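Long-range contact in enoyl-CoA hydratase/carnithine racemase (Thermus thermophilus JL-18, PDB 6SL9), which is the crotonase-family isomerase PaaG of phenylacetic acid catabolism, which probably forms oxepin-CoA: residues N26-E31 / A63-T68. Sequence-based numbering, arbitrary orientation. Where two conformers were deposited one is given.
Sequences NAITGE and AGQDLT
Ile28 O lies over one face of the Gln65 side-chain amide, 3.3 Å from Gln65 NE2 but too poorly angled to bond it. The two residues form a single parallel beta bridge of the crotonase fold. The edge of that amide is used instead: Gln65 NE2 donates to Asp66 O at 2.9 Å, nearly in the amide plane, and also to Glu69. The bend at chi2 (68°) folds the amide back to this place. The Thr29 methyl lies alongside the Asp66 side chain, Thr29 CG2 3.7 Å from both Asp66 CB and Asp66 OD2, the two side chains pointing the same way. Thr68 N and Thr68 OG1 both reach Asp66 OD1 from the same face of the carboxylate.

The bridge joins the loop before helix 30-45 to the loop after strand 51-56. In crotonases the latter loop usually supplies one oxyanion-hole NH. Ile28 N donates to Gly64 O (2.8 Å). Asp66 N donates to Ile28 O (2.9 Å). Ala27 CA adds a CA-H...O contact to Gly64 O. Ile28 also packs on Ala109 and Leu113 of helix 109-115.

Asp66 OD2 forms a salt bridge with Arg21. With an alanine in place of Asp66, Arg21 would probably lose its carboxylate mate and Thr68 N and OG1 their shared acceptor. Asp66 OD1 closes an Asx turn: it accepts from Thr68 N at 3.0 Å and from Thr68 OG1 at 2.7 Å.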
loop_
_atom_site.group_PDB
_atom_site.type_symbol
_atom_site.label_atom_id
_atom_site.label_comp_id
_atom_site.label_asym_id
_atom_site.label_seq_id
_atom_site.Cartn_x
_atom_site.Cartn_y
_atom_site.Cartn_z
ATOM N N ASN A 26 -10.139 -25.025 -16.236
ATOM C CA ASN A 26 -9.129 -25.239 -15.177
ATOM C C ASN A 26 -9.690 -24.932 -13.803
ATOM O O ASN A 26 -8.965 -24.393 -12.926
ATOM C CB ASN A 26 -7.832 -24.504 -15.501
ATOM C CG ASN A 26 -7.339 -24.844 -16.888
ATOM O OD1 ASN A 26 -7.431 -25.995 -17.322
ATOM N ND2 ASN A 26 -6.782 -23.857 -17.569
ATOM N N ALA A 27 -10.913 -25.348 -13.582
ATOM C CA ALA A 27 -11.575 -25.118 -12.298
ATOM C C ALA A 27 -10.804 -25.842 -11.207
ATOM O O ALA A 27 -10.344 -26.969 -11.403
ATOM C CB ALA A 27 -12.996 -25.530 -12.408
ATOM N N ILE A 28 -10.724 -25.185 -10.058
ATOM C CA ILE A 28 -9.919 -25.669 -8.912
ATOM C C ILE A 28 -10.696 -26.697 -8.083
ATOM O O ILE A 28 -11.853 -26.470 -7.725
ATOM C CB ILE A 28 -9.429 -24.471 -8.092
ATOM C CG1 ILE A 28 -8.401 -23.669 -8.900
ATOM C CG2 ILE A 28 -8.899 -24.920 -6.735
ATOM C CD1 ILE A 28 -8.152 -22.282 -8.366
ATOM N N THR A 29 -10.031 -27.793 -7.746
ATOM C CA THR A 29 -10.528 -28.807 -6.802
ATOM C C THR A 29 -9.419 -29.151 -5.825
ATOM O O THR A 29 -8.238 -28.882 -6.086
ATOM C CB THR A 29 -10.979 -30.076 -7.509
ATOM O OG1 THR A 29 -9.832 -30.646 -8.148
ATOM C CG2 THR A 29 -12.141 -29.817 -8.404
ATOM N N GLY A 30 -9.804 -29.823 -4.751
ATOM C CA GLY A 30 -8.793 -30.296 -3.784
ATOM C C GLY A 30 -7.807 -31.205 -4.464
ATOM O O GLY A 30 -6.628 -31.163 -4.156
ATOM N N GLU A 31 -8.273 -32.074 -5.356
ATOM C CA GLU A 31 -7.349 -32.958 -6.085
ATOM C C GLU A 31 -6.310 -32.142 -6.876
ATOM O O GLU A 31 -5.109 -32.450 -6.855
ATOM C CB GLU A 31 -8.152 -33.861 -6.987
ATOM C CG GLU A 31 -7.259 -34.767 -7.802
ATOM C CD GLU A 31 -7.940 -35.657 -8.843
ATOM O OE1 GLU A 31 -9.201 -35.528 -9.028
ATOM O OE2 GLU A 31 -7.212 -36.468 -9.436
ATOM N N ALA A 63 -10.926 -20.529 -13.968
ATOM C CA ALA A 63 -12.213 -19.918 -13.542
ATOM C C ALA A 63 -12.485 -20.020 -12.029
ATOM O O ALA A 63 -13.502 -19.517 -11.572
ATOM C CB ALA A 63 -13.362 -20.531 -14.326
ATOM N N GLY A 64 -11.547 -20.577 -11.277
ATOM C CA GLY A 64 -11.685 -20.657 -9.819
ATOM C C GLY A 64 -12.352 -21.936 -9.403
ATOM O O GLY A 64 -12.342 -22.933 -10.115
ATOM N N GLN A 65 -12.859 -21.952 -8.175
ATOM C CA GLN A 65 -13.355 -23.171 -7.532
ATOM C C GLN A 65 -14.410 -23.842 -8.372
ATOM O O GLN A 65 -15.377 -23.194 -8.807
ATOM C CB GLN A 65 -13.958 -22.846 -6.170
ATOM C CG GLN A 65 -14.633 -24.024 -5.510
ATOM C CD GLN A 65 -13.673 -25.104 -5.082
ATOM O OE1 GLN A 65 -12.588 -24.851 -4.553
ATOM N NE2 GLN A 65 -14.034 -26.373 -5.315
ATOM N N ASP A 66 -14.273 -25.172 -8.518
ATOM C CA ASP A 66 -15.322 -26.024 -9.088
ATOM C C ASP A 66 -16.463 -26.175 -8.059
ATOM O O ASP A 66 -16.268 -26.870 -7.062
ATOM C CB ASP A 66 -14.721 -27.361 -9.461
ATOM C CG ASP A 66 -15.666 -28.319 -10.125
ATOM O OD1 ASP A 66 -16.867 -28.024 -10.186
ATOM O OD2 ASP A 66 -15.175 -29.424 -10.468
ATOM N N LEU A 67 -17.615 -25.568 -8.300
ATOM C CA LEU A 67 -18.715 -25.633 -7.299
ATOM C C LEU A 67 -19.272 -27.050 -7.116
ATOM O O LEU A 67 -19.872 -27.310 -6.078
ATOM C CB LEU A 67 -19.814 -24.655 -7.722
ATOM C CG LEU A 67 -19.335 -23.198 -7.841
ATOM C CD1 LEU A 67 -20.431 -22.287 -8.322
ATOM C CD2 LEU A 67 -18.771 -22.706 -6.529
ATOM N N THR A 68 -19.001 -27.946 -8.058
ATOM C CA THR A 68 -19.483 -29.347 -7.997
ATOM C C THR A 68 -18.648 -30.166 -7.009
ATOM O O THR A 68 -19.126 -31.241 -6.615
ATOM C CB THR A 68 -19.549 -29.979 -9.379
ATOM O OG1 THR A 68 -18.199 -30.331 -9.717
ATOM C CG2 THR A 68 -20.219 -29.059 -10.372
#